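Local coordinates for protein SusD homolog (Bacteroides thetaiotaomicron, PDB 3EHM) that probably binds mucin O-glycans at the cell surface of a gut symbiont, as a SusD-like lipoprotein involved in the use of these host sugars, at residues A79-T84 against A471-I476; S60-G65 against A311-K316; S479-R484 against R526-N531; P486-F491 against T517-V522. One frame throughout, in Å; residues are numbered along the deposited sequence.

How the interactions relate
Following the chain from its N terminus, the short helix 60-63 opens interaction 2, which is closed by the loop 311-316 some 250 residues later. The loop 79-84, just before helix 85-110, begins interaction 1 and waits for 471-476, so the segments of these two contacts alternate and the loops cross. They meet where Trp81 NE1 reaches Thr313 OG1. Interactions 3 and 4 follow in series and fold the C-terminal region back on itself: 486-491 with 517-522 forms an inner loop within the wider one joining 479-484 to 526-531, and a salt bridge between Glu487 and Arg526 links the two. Phe83 and Arg490 connect interaction 4 to interaction 1.

Interaction 1: residues A79-T84 against A471-I476; sequences ANWNFT and AAPGRI
The methyl group of Ala472 sits over one face of the Trp81 indole, a CH-pi contact in which CB lies 3.6 Å from the centroid of the five-membered ring and only 13° off the ring normal. The six-membered ring meets two further residues: Trp81 CZ3 approaches Pro473 CG to 3.8 Å, and Trp81 CE3 lies 3.6 Å from Ile476 CD1. Trp81 holds its CG anti to the carbonyl carbon, which brings the indole face under Ala472 CB, and its NE1 is hydrogen-bonded to Thr313. This packing joins the loop leading into helix 85-110 of the SusD-like fold to a turn almost 400 residues further on. Ile476 holds CG1 between its backbone N and carbonyl carbon (chi1 65°), which sends CD1 to the indole and leaves CG2 for the neighbouring aromatic ring, 3.8 Å from Phe83 CE2. That phenyl ring also meets Phe489 edge to face. At the more open side, the extended Arg475 chain passes Asn82 CB, and its NH1 gives a weak, bent hydrogen bond to Asn80 O (3.0 Å, 135°); the stronger partner of this guanidinium is Asp469, in a salt bridge. A water donates to Trp81 O and Arg475 O and accepts from Phe83 N at 2.9 Å, thereby bridging the two backbones.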
# COMPACT_ATOMS: atom_id res chain seq x y z
N ALA A 79 2.56 15.29 -4.98
CA ALA A 79 3.83 15.03 -4.31
C ALA A 79 4.01 16.00 -3.15
O ALA A 79 4.56 15.65 -2.10
CB ALA A 79 4.99 15.16 -5.29
N ASN A 80 3.55 17.23 -3.34
CA ASN A 80 3.66 18.23 -2.29
C ASN A 80 2.30 18.61 -1.73
O ASN A 80 2.07 19.74 -1.29
CB ASN A 80 4.42 19.45 -2.81
CG ASN A 80 5.90 19.17 -2.95
OD1 ASN A 80 6.71 19.60 -2.13
ND2 ASN A 80 6.26 18.41 -3.98
N TRP A 81 1.41 17.63 -1.77
CA TRP A 81 0.06 17.74 -1.22
C TRP A 81 -0.88 18.74 -1.89
O TRP A 81 -1.85 19.18 -1.27
CB TRP A 81 0.17 18.06 0.28
CG TRP A 81 1.10 17.15 1.06
CD1 TRP A 81 2.17 16.45 0.58
CD2 TRP A 81 1.09 16.94 2.48
NE1 TRP A 81 2.84 15.83 1.61
CE2 TRP A 81 2.19 16.11 2.79
CE3 TRP A 81 0.26 17.38 3.52
CZ2 TRP A 81 2.49 15.71 4.10
CZ3 TRP A 81 0.55 16.98 4.82
CH2 TRP A 81 1.66 16.15 5.10
N ASN A 82 -0.60 19.10 -3.13
CA ASN A 82 -1.47 20.02 -3.85
C ASN A 82 -2.39 19.14 -4.70
O ASN A 82 -2.05 18.77 -5.83
CB ASN A 82 -0.65 20.96 -4.74
CG ASN A 82 -1.47 22.11 -5.28
OD1 ASN A 82 -0.93 23.04 -5.90
ND2 ASN A 82 -2.77 22.07 -5.06
N PHE A 83 -3.54 18.80 -4.15
CA PHE A 83 -4.49 17.93 -4.83
C PHE A 83 -5.35 18.64 -5.87
O PHE A 83 -6.53 18.88 -5.66
CB PHE A 83 -5.37 17.23 -3.79
CG PHE A 83 -4.60 16.43 -2.76
CD1 PHE A 83 -3.32 15.95 -3.04
CD2 PHE A 83 -5.17 16.12 -1.53
CE1 PHE A 83 -2.62 15.17 -2.11
CE2 PHE A 83 -4.48 15.34 -0.59
CZ PHE A 83 -3.21 14.87 -0.88
N THR A 84 -4.73 18.94 -7.01
CA THR A 84 -5.41 19.63 -8.10
C THR A 84 -6.49 18.80 -8.77
O THR A 84 -6.52 17.58 -8.66
CB THR A 84 -4.41 20.05 -9.18
OG1 THR A 84 -3.86 18.88 -9.79
CG2 THR A 84 -3.29 20.88 -8.57
N ALA A 471 5.15 23.86 3.88
CA ALA A 471 3.93 24.50 3.39
C ALA A 471 2.91 23.45 2.91
O ALA A 471 1.76 23.78 2.66
CB ALA A 471 4.26 25.46 2.25
N ALA A 472 3.35 22.20 2.81
CA ALA A 472 2.47 21.12 2.34
C ALA A 472 1.23 20.88 3.20
O ALA A 472 0.12 20.79 2.68
CB ALA A 472 3.27 19.82 2.20
N PRO A 473 1.39 20.76 4.53
CA PRO A 473 0.22 20.53 5.39
C PRO A 473 -0.87 21.59 5.21
O PRO A 473 -2.06 21.28 5.23
CB PRO A 473 0.82 20.54 6.79
CG PRO A 473 2.19 19.95 6.56
CD PRO A 473 2.63 20.71 5.32
N GLY A 474 -0.44 22.83 5.02
CA GLY A 474 -1.40 23.91 4.84
C GLY A 474 -2.25 23.74 3.60
O GLY A 474 -3.39 24.21 3.56
N ARG A 475 -1.70 23.08 2.59
CA ARG A 475 -2.42 22.86 1.34
C ARG A 475 -3.63 21.94 1.48
O ARG A 475 -4.54 21.98 0.64
CB ARG A 475 -1.48 22.31 0.26
CG ARG A 475 -0.35 23.25 -0.11
CD ARG A 475 0.37 22.82 -1.39
NE ARG A 475 1.41 23.79 -1.73
CZ ARG A 475 2.71 23.64 -1.45
NH1 ARG A 475 3.14 22.55 -0.83
NH2 ARG A 475 3.57 24.61 -1.75
N ILE A 476 -3.65 21.10 2.51
CA ILE A 476 -4.78 20.20 2.69
C ILE A 476 -5.64 20.57 3.89
O ILE A 476 -6.59 19.86 4.22
CB ILE A 476 -4.34 18.73 2.87
CG1 ILE A 476 -3.53 18.59 4.16
CG2 ILE A 476 -3.55 18.29 1.65
CD1 ILE A 476 -3.19 17.15 4.51
O HOH W 1 -4.57 19.71 -1.60

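Interaction 2: residues S60-G65 against A311-K316; sequences SGNYIG and APTNSK
A Schellman motif ends the short helix 60-63, with Gly65 at positive phi, and on the last turn of this helix Asn62 and Tyr63 meet the irregular loop 311-316. Asn62 OD1 accepts a hydrogen bond from the backbone Thr313 N at 2.7 Å, nearly straight at 165°, with the donor in the carbonyl plane and on a lone pair. Having CG anti to the backbone N (chi1 153°) turns the amide toward the loop, although the side chain leaves the helix in another direction; it crosses that of Thr313 at about a right angle. A second donor reaches the same oxygen: a water 2.8 Å from Asn62 OD1, which also donates to Ala311 O and accepts from Asn314 N. Pro312 CB rests 3.5 Å from Asn62 O. Another water links Tyr63 O with Thr313 OG1, the hydroxyl that is also hydrogen-bonded to Trp81 NE1, while Tyr63 OH turns to Glu78 O. Asn62 ND2 has weak bonds to Ile58 O and Ala79 O. With an alanine here in place of Asn62, Thr313 N would probably lose its side-chain acceptor and the water one of its two, leaving the loop less firmly held to the helix. Within this buried contact the Asn62 amide oxygen takes both a backbone N-H and a water, so part of the link between helix and loop runs through polar groups and solvent.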
# COMPACT_ATOMS: atom_id res chain seq x y z
N SER A 60 1.74 8.42 -2.04
CA SER A 60 1.75 7.55 -0.87
C SER A 60 3.14 7.09 -0.42
O SER A 60 3.48 7.21 0.76
CB SER A 60 0.87 6.31 -1.11
OG SER A 60 1.33 5.57 -2.23
N GLY A 61 3.92 6.55 -1.35
CA GLY A 61 5.26 6.08 -1.02
C GLY A 61 6.20 7.19 -0.57
O GLY A 61 7.14 6.97 0.20
N ASN A 62 5.94 8.39 -1.07
CA ASN A 62 6.73 9.56 -0.71
C ASN A 62 6.33 10.04 0.68
O ASN A 62 7.19 10.34 1.51
CB ASN A 62 6.52 10.65 -1.77
CG ASN A 62 6.74 12.06 -1.22
OD1 ASN A 62 7.81 12.38 -0.70
ND2 ASN A 62 5.72 12.90 -1.36
N TYR A 63 5.02 10.09 0.94
CA TYR A 63 4.51 10.54 2.23
C TYR A 63 5.10 9.74 3.39
O TYR A 63 5.59 10.31 4.36
CB TYR A 63 2.98 10.40 2.28
CG TYR A 63 2.20 11.11 1.18
CD1 TYR A 63 0.95 10.64 0.79
CD2 TYR A 63 2.71 12.24 0.54
CE1 TYR A 63 0.22 11.27 -0.21
CE2 TYR A 63 1.99 12.88 -0.48
CZ TYR A 63 0.75 12.39 -0.85
OH TYR A 63 0.04 12.99 -1.86
N ILE A 64 5.04 8.41 3.29
CA ILE A 64 5.54 7.53 4.35
C ILE A 64 7.03 7.22 4.32
O ILE A 64 7.51 6.42 5.12
CB ILE A 64 4.77 6.20 4.37
CG1 ILE A 64 5.00 5.46 3.06
CG2 ILE A 64 3.29 6.47 4.64
CD1 ILE A 64 4.19 4.21 2.92
N GLY A 65 7.75 7.81 3.38
CA GLY A 65 9.19 7.60 3.35
C GLY A 65 9.76 6.36 2.70
O GLY A 65 10.92 6.02 2.95
N ALA A 311 14.67 13.24 1.38
CA ALA A 311 13.64 13.52 2.36
C ALA A 311 12.22 13.45 1.81
O ALA A 311 12.00 13.63 0.61
CB ALA A 311 13.90 14.88 2.99
N PRO A 312 11.24 13.18 2.68
CA PRO A 312 9.85 13.10 2.24
C PRO A 312 9.31 14.47 1.87
O PRO A 312 9.70 15.48 2.46
CB PRO A 312 9.14 12.50 3.45
CG PRO A 312 9.91 13.07 4.59
CD PRO A 312 11.35 12.92 4.13
N THR A 313 8.42 14.49 0.88
CA THR A 313 7.82 15.74 0.41
C THR A 313 8.91 16.78 0.18
O THR A 313 8.91 17.86 0.78
CB THR A 313 6.76 16.23 1.43
OG1 THR A 313 5.86 15.15 1.73
CG2 THR A 313 5.95 17.39 0.85
N ASN A 314 9.85 16.43 -0.70
CA ASN A 314 10.98 17.27 -1.07
C ASN A 314 10.52 18.65 -1.51
O ASN A 314 9.58 18.78 -2.28
CB ASN A 314 11.76 16.60 -2.20
CG ASN A 314 13.06 17.31 -2.53
OD1 ASN A 314 13.79 16.89 -3.43
ND2 ASN A 314 13.37 18.37 -1.81
N SER A 315 11.20 19.69 -1.02
CA SER A 315 10.84 21.05 -1.38
C SER A 315 11.79 21.60 -2.44
O SER A 315 11.57 22.69 -2.96
CB SER A 315 10.87 21.96 -0.14
OG SER A 315 12.19 22.10 0.35
N LYS A 316 12.82 20.84 -2.78
CA LYS A 316 13.80 21.26 -3.77
C LYS A 316 13.46 20.84 -5.20
O LYS A 316 12.81 19.82 -5.43
CB LYS A 316 15.18 20.72 -3.41
CG LYS A 316 16.08 21.69 -2.65
CD LYS A 316 15.47 22.15 -1.34
CE LYS A 316 16.44 23.03 -0.56
NZ LYS A 316 16.88 24.25 -1.32
O HOH W 2 10.27 13.64 -1.36
O HOH W 3 5.72 13.31 4.28

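Interaction 3: residues S479-R484 against R526-N531; sequences SIEDCR and RPKQPN
Two irregular backbones face each other at a distance, their nearest CA atoms being those of Asp482 and Lys528, 8.4 Å apart, so Glu481, Asp482 and Arg484 must reach Lys528 and Gln529 through their side chains. The contact draws the C-terminal tail of this SusD-like protein against a loop that contains an inverse gamma turn centred on Ile480. On the surface, Lys528 stands between two acids in a salt-bridge network: its NZ lies 3.6 Å from Glu481 OE1 and, in a long pairing, 4.0 Å from Asp482 OD1. A bend at chi3 steers the lysine chain over the backbone of Glu481, bringing CE to 3.6 Å from Glu481 O. The two carboxylates would share the positive charge, probably loosely at these distances. Arg484 works differently. Its chain is extended from CG to NE and crosses the side chain of Gln529 at about a right angle, with guanidinium and amide planes 57° apart. Gln529, likewise extended beyond CG, directs its amide to the guanidinium edge, and its NE2 is hydrogen-bonded to Ile413 O. A water extends the link, accepting from Arg484 NH2 at 2.7 Å and donating to Pro530 O. Arg484 NH1 donates to Gln529 OE1 at 2.7 Å, almost perfectly straight at 176°, with the oxygen just 2° out of the guanidinium plane.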
# COMPACT_ATOMS: atom_id res chain seq x y z
N SER A 479 -1.84 21.33 9.82
CA SER A 479 -0.64 22.06 10.23
C SER A 479 0.53 21.11 10.42
O SER A 479 0.35 19.90 10.52
CB SER A 479 -0.89 22.82 11.54
OG SER A 479 -0.56 22.02 12.66
N ILE A 480 1.73 21.68 10.48
CA ILE A 480 2.96 20.90 10.66
C ILE A 480 3.07 20.42 12.10
O ILE A 480 3.95 20.87 12.84
CB ILE A 480 4.20 21.76 10.34
CG1 ILE A 480 3.96 22.56 9.06
CG2 ILE A 480 5.42 20.86 10.17
CD1 ILE A 480 4.90 23.74 8.90
N GLU A 481 2.18 19.52 12.51
CA GLU A 481 2.19 18.97 13.86
C GLU A 481 1.13 17.88 13.97
O GLU A 481 1.29 16.91 14.71
CB GLU A 481 1.90 20.08 14.88
CG GLU A 481 2.87 20.10 16.06
CD GLU A 481 2.16 20.14 17.40
OE1 GLU A 481 1.48 19.15 17.74
OE2 GLU A 481 2.29 21.16 18.12
N ASP A 482 0.04 18.06 13.23
CA ASP A 482 -1.04 17.08 13.22
C ASP A 482 -0.95 16.16 12.01
O ASP A 482 -1.53 15.08 12.00
CB ASP A 482 -2.39 17.79 13.21
CG ASP A 482 -2.64 18.59 14.48
OD1 ASP A 482 -2.73 17.96 15.56
OD2 ASP A 482 -2.75 19.83 14.39
N CYS A 483 -0.21 16.60 10.99
CA CYS A 483 -0.05 15.81 9.77
C CYS A 483 1.37 15.73 9.21
O CYS A 483 1.99 16.74 8.89
CB CYS A 483 -0.96 16.34 8.65
SG CYS A 483 -2.73 15.99 8.87
N ARG A 484 1.88 14.50 9.11
CA ARG A 484 3.19 14.27 8.51
C ARG A 484 2.90 13.69 7.13
O ARG A 484 3.79 13.58 6.30
CB ARG A 484 4.02 13.31 9.36
CG ARG A 484 4.48 13.95 10.66
CD ARG A 484 5.57 13.15 11.36
NE ARG A 484 5.94 13.82 12.60
CZ ARG A 484 6.81 13.35 13.48
NH1 ARG A 484 7.43 12.19 13.27
NH2 ARG A 484 7.06 14.04 14.59
N ARG A 526 -4.95 8.16 18.53
CA ARG A 526 -3.81 7.79 17.68
C ARG A 526 -2.54 8.49 18.18
O ARG A 526 -2.51 9.71 18.34
CB ARG A 526 -4.09 8.18 16.23
CG ARG A 526 -3.12 7.58 15.23
CD ARG A 526 -3.49 7.96 13.81
NE ARG A 526 -3.40 9.40 13.60
CZ ARG A 526 -3.81 10.03 12.50
NH1 ARG A 526 -4.35 9.35 11.50
NH2 ARG A 526 -3.66 11.35 12.40
N PRO A 527 -1.47 7.71 18.43
CA PRO A 527 -0.19 8.22 18.92
C PRO A 527 0.57 9.12 17.94
O PRO A 527 0.33 9.08 16.73
CB PRO A 527 0.61 6.95 19.22
CG PRO A 527 -0.44 5.86 19.31
CD PRO A 527 -1.42 6.25 18.24
N LYS A 528 1.49 9.90 18.49
CA LYS A 528 2.33 10.81 17.71
C LYS A 528 3.74 10.74 18.29
O LYS A 528 3.90 10.58 19.50
CB LYS A 528 1.80 12.24 17.82
CG LYS A 528 0.44 12.44 17.19
CD LYS A 528 -0.29 13.64 17.78
CE LYS A 528 0.48 14.93 17.60
NZ LYS A 528 -0.30 16.10 18.11
N GLN A 529 4.75 10.85 17.44
CA GLN A 529 6.13 10.80 17.93
C GLN A 529 6.41 12.02 18.81
O GLN A 529 6.04 13.14 18.45
CB GLN A 529 7.12 10.79 16.77
CG GLN A 529 8.58 10.78 17.23
CD GLN A 529 9.57 10.79 16.08
OE1 GLN A 529 9.27 11.29 15.00
NE2 GLN A 529 10.76 10.25 16.32
N PRO A 530 7.06 11.83 19.96
CA PRO A 530 7.38 12.94 20.87
C PRO A 530 8.17 14.02 20.15
O PRO A 530 8.83 13.75 19.14
CB PRO A 530 8.20 12.27 21.97
CG PRO A 530 7.71 10.86 21.97
CD PRO A 530 7.57 10.55 20.50
N ASN A 531 8.13 15.24 20.68
CA ASN A 531 8.85 16.36 20.09
C ASN A 531 10.34 16.36 20.42
O ASN A 531 11.14 16.70 19.51
CB ASN A 531 8.21 17.67 20.54
CG ASN A 531 6.78 17.81 20.04
OD1 ASN A 531 6.53 17.79 18.83
ND2 ASN A 531 5.84 17.93 20.97
O HOH W 4 9.08 14.23 16.43

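Interaction 4: residues P486-F491 against T517-V522; sequences PERFRF and TKLWWV
Glu487 and Lys518 lie side by side and point the same way, whereas the next pair, Arg488 and Leu519, cross at about a right angle. Between them they join a loop in the C-terminal part of the SusD-like fold to a second loop whose end forms a type I beta turn, from Leu519 to Val522. In the first pair the contact is made by the lysine chain: Lys518 CG packs 3.8 Å from Glu487 CD, while the charged ends stay apart and the carboxylate turns to Arg526 in a salt bridge. The bend of Glu487 at chi2 (-68°) folds that carboxylate back toward its own backbone. There a water donates to Glu487 O and to OE1 and accepts from Leu519 N at 3.0 Å, tying the two loops together. Arg488 has its CG between the backbone N and the carbonyl carbon (chi1 63°), which lays CG and CD beside Thr517 O, with CD 3.1 Å from that oxygen. The two methyls of Leu519 lie along one side of the arginine chain, CD1 4.0 Å from Arg488 CB and CD2 3.7 Å from Arg488 CD. A serine in place of Leu519 would remove both methyl branches and would probably open a gap beside Arg488, giving its chain more freedom to move. Beyond the methylenes, the guanidinium is held by the carbonyl oxygens of Ile514 and Phe140, and Leu519 CD2 sits at its edge, near its plane, 3.9 Å from Arg488 NE.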
# COMPACT_ATOMS: atom_id res chain seq x y z
N PRO A 486 -0.81 13.25 4.23
CA PRO A 486 -2.22 13.63 4.08
C PRO A 486 -3.06 12.49 4.66
O PRO A 486 -2.63 11.33 4.67
CB PRO A 486 -2.39 13.75 2.57
CG PRO A 486 -1.01 14.11 2.08
CD PRO A 486 -0.14 13.20 2.92
N GLU A 487 -4.25 12.81 5.17
CA GLU A 487 -5.12 11.78 5.73
C GLU A 487 -5.89 11.06 4.62
O GLU A 487 -6.43 9.97 4.82
CB GLU A 487 -6.13 12.41 6.70
CG GLU A 487 -5.55 13.02 7.98
CD GLU A 487 -4.96 11.99 8.93
OE1 GLU A 487 -5.30 10.79 8.82
OE2 GLU A 487 -4.16 12.38 9.81
N ARG A 488 -5.93 11.68 3.44
CA ARG A 488 -6.65 11.11 2.30
C ARG A 488 -6.49 12.00 1.09
O ARG A 488 -6.04 13.14 1.21
CB ARG A 488 -8.15 11.03 2.62
CG ARG A 488 -8.80 12.41 2.84
CD ARG A 488 -10.30 12.32 3.16
NE ARG A 488 -11.12 12.00 1.99
CZ ARG A 488 -11.57 12.89 1.11
NH1 ARG A 488 -11.28 14.18 1.25
NH2 ARG A 488 -12.31 12.50 0.09
N PHE A 489 -6.84 11.47 -0.08
CA PHE A 489 -6.82 12.25 -1.31
C PHE A 489 -8.21 12.87 -1.31
O PHE A 489 -9.12 12.35 -0.67
CB PHE A 489 -6.70 11.34 -2.55
CG PHE A 489 -5.29 11.18 -3.06
CD1 PHE A 489 -4.22 11.79 -2.43
CD2 PHE A 489 -5.05 10.40 -4.20
CE1 PHE A 489 -2.91 11.62 -2.91
CE2 PHE A 489 -3.75 10.23 -4.69
CZ PHE A 489 -2.68 10.85 -4.04
N ARG A 490 -8.40 13.99 -2.02
CA ARG A 490 -9.72 14.59 -2.09
C ARG A 490 -10.20 14.37 -3.52
O ARG A 490 -9.38 14.22 -4.43
CB ARG A 490 -9.67 16.10 -1.79
CG ARG A 490 -9.06 16.94 -2.91
CD ARG A 490 -9.38 18.42 -2.76
NE ARG A 490 -8.81 19.19 -3.87
CZ ARG A 490 -9.16 20.43 -4.18
NH1 ARG A 490 -10.09 21.06 -3.48
NH2 ARG A 490 -8.59 21.03 -5.22
N PHE A 491 -11.51 14.34 -3.72
CA PHE A 491 -12.04 14.17 -5.07
C PHE A 491 -11.83 15.47 -5.82
O PHE A 491 -11.65 16.53 -5.22
CB PHE A 491 -13.53 13.84 -5.02
CG PHE A 491 -13.83 12.49 -4.45
CD1 PHE A 491 -13.62 11.35 -5.20
CD2 PHE A 491 -14.28 12.36 -3.14
CE1 PHE A 491 -13.85 10.08 -4.66
CE2 PHE A 491 -14.51 11.10 -2.58
CZ PHE A 491 -14.30 9.96 -3.35
N THR A 517 -9.04 15.57 6.23
CA THR A 517 -10.14 14.83 6.85
C THR A 517 -9.81 13.36 7.09
O THR A 517 -9.55 12.60 6.16
CB THR A 517 -11.41 14.95 5.98
OG1 THR A 517 -11.78 16.33 5.89
CG2 THR A 517 -12.55 14.16 6.59
N LYS A 518 -9.83 12.96 8.36
CA LYS A 518 -9.52 11.59 8.74
C LYS A 518 -10.57 10.60 8.24
O LYS A 518 -11.77 10.86 8.31
CB LYS A 518 -9.38 11.47 10.26
CG LYS A 518 -8.21 12.23 10.85
CD LYS A 518 -8.15 12.04 12.35
CE LYS A 518 -7.02 12.84 12.98
NZ LYS A 518 -6.89 12.54 14.43
N LEU A 519 -10.10 9.45 7.76
CA LEU A 519 -11.01 8.44 7.26
C LEU A 519 -11.64 7.65 8.40
O LEU A 519 -11.25 7.78 9.56
CB LEU A 519 -10.29 7.53 6.27
CG LEU A 519 -9.87 8.30 5.02
CD1 LEU A 519 -9.13 7.39 4.04
CD2 LEU A 519 -11.11 8.90 4.35
N TRP A 520 -12.63 6.84 8.05
CA TRP A 520 -13.39 6.05 9.01
C TRP A 520 -12.61 5.12 9.94
O TRP A 520 -12.91 5.07 11.14
CB TRP A 520 -14.45 5.24 8.27
CG TRP A 520 -15.26 4.33 9.15
CD1 TRP A 520 -16.12 4.71 10.15
CD2 TRP A 520 -15.27 2.90 9.12
NE1 TRP A 520 -16.67 3.59 10.74
CE2 TRP A 520 -16.17 2.47 10.13
CE3 TRP A 520 -14.62 1.94 8.34
CZ2 TRP A 520 -16.42 1.12 10.38
CZ3 TRP A 520 -14.87 0.59 8.59
CH2 TRP A 520 -15.77 0.20 9.60
N TRP A 521 -11.63 4.39 9.41
CA TRP A 521 -10.88 3.45 10.24
C TRP A 521 -9.76 4.01 11.13
O TRP A 521 -9.08 3.24 11.81
CB TRP A 521 -10.32 2.30 9.39
CG TRP A 521 -9.86 2.68 8.00
CD1 TRP A 521 -10.39 2.24 6.82
CD2 TRP A 521 -8.79 3.55 7.65
NE1 TRP A 521 -9.72 2.78 5.75
CE2 TRP A 521 -8.72 3.59 6.23
CE3 TRP A 521 -7.86 4.31 8.39
CZ2 TRP A 521 -7.77 4.36 5.55
CZ3 TRP A 521 -6.92 5.07 7.70
CH2 TRP A 521 -6.88 5.09 6.29
N VAL A 522 -9.58 5.32 11.14
CA VAL A 522 -8.52 5.89 11.98
C VAL A 522 -8.90 5.66 13.44
O VAL A 522 -9.97 6.07 13.88
CB VAL A 522 -8.36 7.41 11.74
CG1 VAL A 522 -7.31 7.97 12.70
CG2 VAL A 522 -7.93 7.66 10.30
O HOH W 5 -7.10 9.07 7.39